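PDB 4MBO: serine-rich Repeat Adhesion Glycoprotein (Srr1) from Streptococcus agalactiae, which binds fibrinogen as a surface adhesion glycoprotein of this bacterium, probably helping it attach to host tissue. Local coordinates for residues Gly57-Val62 against Thr103-Arg108. Residues are numbered along the deposited sequence; the frame is centred on the assembly and turned at random.
Sequences GDVFTV and TYTWTR
F60 touches both Y104 and W106, and the three rings form an aromatic cluster on one face of an antiparallel strand pair. From its CB the F60 side chain turns back toward the partner strand, because CG sits between the backbone N and the carbonyl carbon (chi1 71°). F60 CD2 then meets W106, 3.6 Å from W106 CZ2. F60 CE2 touches both neighbours, reaching Y104 CB at 3.4 Å and the same CZ2 of the indole. F60 CZ lies against CB and CD2 of Y104, and F60 CE1 runs alongside Y104 CD2 at 3.5 Å. Y104 CB thus makes a CH-pi contact over one face of the F60 ring, while the two rings are nearly parallel (12°) but displaced sidelong, so little of one ring lies over the other. W106 is tilted obliquely, its plane at 42° to that of F60. The pair belongs to the Ig-like domain: strands 59-64 and 101-106 are neighbours in one sheet, and the aromatic face packs on the second, with F60 and W106 touching F49 of strand 43-51 and Y104 touching V120 and M122 of strand 116-126. W106 NE1 is buried here without a hydrogen-bond partner. Beneath the rings, F60 and Y104 exchange two backbone hydrogen bonds, F60 N to Y104 O (3.0 Å) and Y104 N to F60 O (2.9 Å). The pairing continues ahead of strand 59-64, where W106 N donates to D58 O and G57 N to W106 O, the latter nearly straight at 3.0 Å. On the reverse face V59 and T105 lie side by side, V59 CG1 3.6 Å from T105 OG1. Farther along this face, one water bridges the hydroxyls of T61 and T103, donating to T61 OG1, which also hydrogen-bonds D12.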
ATOM      1  N   GLY A  57     -30.051  12.431   3.159  1.00 22.93           N
ATOM      2  CA  GLY A  57     -29.635  11.374   4.072  1.00 22.29           C
ATOM      3  C   GLY A  57     -29.843   9.979   3.549  1.00 20.96           C
ATOM      4  O   GLY A  57     -29.385   9.020   4.186  1.00 20.52           O
ATOM      5  N   ASP A  58     -30.594   9.823   2.458  1.00 21.02           N
ATOM      6  CA  ASP A  58     -30.727   8.499   1.834  1.00 21.23           C
ATOM      7  C   ASP A  58     -29.359   8.118   1.317  1.00 18.02           C
ATOM      8  O   ASP A  58     -28.505   8.990   1.067  1.00 17.63           O
ATOM      9  CB  ASP A  58     -31.681   8.476   0.644  1.00 24.21           C
ATOM     10  CG  ASP A  58     -33.090   8.630   1.024  1.00 28.59           C
ATOM     11  OD1 ASP A  58     -33.443   8.485   2.229  1.00 31.73           O
ATOM     12  OD2 ASP A  58     -33.861   8.906   0.066  1.00 31.92           O
ATOM     13  N   VAL A  59     -29.155   6.823   1.130  1.00 17.40           N
ATOM     14  CA  VAL A  59     -27.859   6.328   0.704  1.00 16.49           C
ATOM     15  C   VAL A  59     -27.957   5.375  -0.469  1.00 17.39           C
ATOM     16  O   VAL A  59     -29.039   4.865  -0.775  1.00 17.91           O
ATOM     17  CB  VAL A  59     -27.122   5.586   1.848  1.00 16.98           C
ATOM     18  CG1 VAL A  59     -26.887   6.507   3.046  1.00 18.96           C
ATOM     19  CG2 VAL A  59     -27.877   4.348   2.287  1.00 18.50           C
ATOM     20  N   PHE A  60     -26.832   5.165  -1.144  1.00 16.09           N
ATOM     21  CA  PHE A  60     -26.705   4.064  -2.106  1.00 16.48           C
ATOM     22  C   PHE A  60     -25.317   3.508  -1.894  1.00 16.50           C
ATOM     23  O   PHE A  60     -24.440   4.192  -1.351  1.00 15.79           O
ATOM     24  CB  PHE A  60     -27.020   4.424  -3.566  1.00 17.27           C
ATOM     25  CG  PHE A  60     -26.014   5.299  -4.230  1.00 17.63           C
ATOM     26  CD1 PHE A  60     -24.929   4.742  -4.914  1.00 16.98           C
ATOM     27  CD2 PHE A  60     -26.131   6.672  -4.177  1.00 18.27           C
ATOM     28  CE1 PHE A  60     -24.005   5.549  -5.545  1.00 18.17           C
ATOM     29  CE2 PHE A  60     -25.193   7.483  -4.797  1.00 17.62           C
ATOM     30  CZ  PHE A  60     -24.119   6.915  -5.474  1.00 17.90           C
ATOM     31  N   THR A  61     -25.120   2.241  -2.279  1.00 16.27           N
ATOM     32  CA  THR A  61     -23.897   1.543  -1.961  1.00 15.74           C
ATOM     33  C   THR A  61     -23.279   0.881  -3.172  1.00 14.93           C
ATOM     34  O   THR A  61     -23.951   0.102  -3.862  1.00 16.64           O
ATOM     35  CB  THR A  61     -24.198   0.474  -0.880  1.00 18.27           C
ATOM     36  OG1 THR A  61     -24.899   1.095   0.226  1.00 19.56           O
ATOM     37  CG2 THR A  61     -22.952  -0.182  -0.349  1.00 19.24           C
ATOM     38  N   VAL A  62     -22.000   1.156  -3.399  1.00 14.53           N
ATOM     39  CA  VAL A  62     -21.206   0.434  -4.414  1.00 14.69           C
ATOM     40  C   VAL A  62     -20.379  -0.606  -3.651  1.00 15.22           C
ATOM     41  O   VAL A  62     -19.585  -0.260  -2.784  1.00 15.13           O
ATOM     42  CB  VAL A  62     -20.316   1.368  -5.215  1.00 16.67           C
ATOM     43  CG1 VAL A  62     -19.434   0.596  -6.179  1.00 16.80           C
ATOM     44  CG2 VAL A  62     -21.161   2.387  -5.949  1.00 17.63           C
ATOM     45  N   THR A 103     -20.149   3.899   0.402  1.00 15.34           N
ATOM     46  CA  THR A 103     -21.468   4.380   0.724  1.00 15.94           C
ATOM     47  C   THR A 103     -21.542   5.858   0.423  1.00 16.32           C
ATOM     48  O   THR A 103     -20.728   6.663   0.920  1.00 16.68           O
ATOM     49  CB  THR A 103     -21.814   4.182   2.209  1.00 17.26           C
ATOM     50  OG1 THR A 103     -21.751   2.799   2.529  1.00 17.49           O
ATOM     51  CG2 THR A 103     -23.209   4.690   2.569  1.00 17.27           C
ATOM     52  N   TYR A 104     -22.513   6.210  -0.411  1.00 15.36           N
ATOM     53  CA  TYR A 104     -22.794   7.592  -0.774  1.00 16.32           C
ATOM     54  C   TYR A 104     -24.084   8.049  -0.115  1.00 16.64           C
ATOM     55  O   TYR A 104     -25.076   7.327  -0.084  1.00 17.23           O
ATOM     56  CB  TYR A 104     -22.934   7.742  -2.283  1.00 16.70           C
ATOM     57  CG  TYR A 104     -21.639   7.622  -3.033  1.00 16.77           C
ATOM     58  CD1 TYR A 104     -20.841   8.740  -3.268  1.00 17.39           C
ATOM     59  CD2 TYR A 104     -21.238   6.416  -3.560  1.00 17.00           C
ATOM     60  CE1 TYR A 104     -19.646   8.611  -3.985  1.00 18.42           C
ATOM     61  CE2 TYR A 104     -20.066   6.277  -4.262  1.00 17.83           C
ATOM     62  CZ  TYR A 104     -19.284   7.375  -4.485  1.00 18.14           C
ATOM     63  OH  TYR A 104     -18.122   7.170  -5.188  1.00 21.47           O
ATOM     64  N   THR A 105     -24.061   9.275   0.411  1.00 16.20           N
ATOM     65  CA  THR A 105     -25.206   9.868   1.084  1.00 18.59           C
ATOM     66  C   THR A 105     -25.663  11.128   0.355  1.00 19.34           C
ATOM     67  O   THR A 105     -24.861  12.054   0.148  1.00 19.81           O
ATOM     68  CB  THR A 105     -24.847  10.212   2.530  1.00 19.09           C
ATOM     69  OG1 THR A 105     -24.346   9.034   3.195  1.00 19.33           O
ATOM     70  CG2 THR A 105     -26.083  10.753   3.291  1.00 20.08           C
ATOM     71  N   TRP A 106     -26.931  11.151  -0.052  1.00 19.35           N
ATOM     72  CA  TRP A 106     -27.483  12.278  -0.780  1.00 20.39           C
ATOM     73  C   TRP A 106     -27.580  13.540   0.091  1.00 21.52           C
ATOM     74  O   TRP A 106     -27.966  13.485   1.264  1.00 21.29           O
ATOM     75  CB  TRP A 106     -28.868  11.950  -1.320  1.00 20.36           C
ATOM     76  CG  TRP A 106     -28.875  10.814  -2.288  1.00 20.55           C
ATOM     77  CD1 TRP A 106     -29.314   9.558  -2.058  1.00 21.86           C
ATOM     78  CD2 TRP A 106     -28.382  10.831  -3.642  1.00 19.98           C
ATOM     79  NE1 TRP A 106     -29.115   8.780  -3.169  1.00 24.86           N
ATOM     80  CE2 TRP A 106     -28.615   9.570  -4.180  1.00 23.49           C
ATOM     81  CE3 TRP A 106     -27.813  11.825  -4.459  1.00 20.18           C
ATOM     82  CZ2 TRP A 106     -28.266   9.241  -5.515  1.00 19.24           C
ATOM     83  CZ3 TRP A 106     -27.466  11.513  -5.779  1.00 20.63           C
ATOM     84  CH2 TRP A 106     -27.676  10.221  -6.283  1.00 20.43           C
ATOM     85  N   THR A 107     -27.306  14.674  -0.517  1.00 21.95           N
ATOM     86  CA  THR A 107     -27.361  15.950   0.190  1.00 23.03           C
ATOM     87  C   THR A 107     -28.742  16.609   0.197  1.00 23.56           C
ATOM     88  O   THR A 107     -29.678  16.194  -0.486  1.00 23.34           O
ATOM     89  CB  THR A 107     -26.397  16.941  -0.469  1.00 24.80           C
ATOM     90  OG1 THR A 107     -26.845  17.175  -1.818  1.00 24.25           O
ATOM     91  CG2 THR A 107     -24.966  16.454  -0.439  1.00 25.19           C
ATOM     92  N   ARG A 108     -28.872  17.674   0.993  1.00 26.12           N
ATOM     93  CA  ARG A 108     -30.091  18.464   1.012  1.00 26.90           C
ATOM     94  C   ARG A 108     -30.306  19.030  -0.398  1.00 27.13           C
ATOM     95  O   ARG A 108     -31.405  18.979  -0.939  1.00 25.60           O
ATOM     96  CB  ARG A 108     -29.970  19.606   2.055  1.00 30.33           C
ATOM     97  CG  ARG A 108     -31.218  20.445   2.240  1.00 33.77           C
ATOM     98  CD  ARG A 108     -31.197  21.299   3.529  1.00 38.26           C
ATOM     99  NE  ARG A 108     -30.842  20.496   4.716  1.00 39.31           N
ATOM    100  CZ  ARG A 108     -29.871  20.765   5.588  1.00 39.83           C
ATOM    101  NH1 ARG A 108     -29.188  21.912   5.564  1.00 43.65           N
ATOM    102  NH2 ARG A 108     -29.658  19.924   6.583  1.00 39.37           N
TER
HETATM  103  O   HOH W   1     -23.991   1.247   2.903  1.00 20.01           O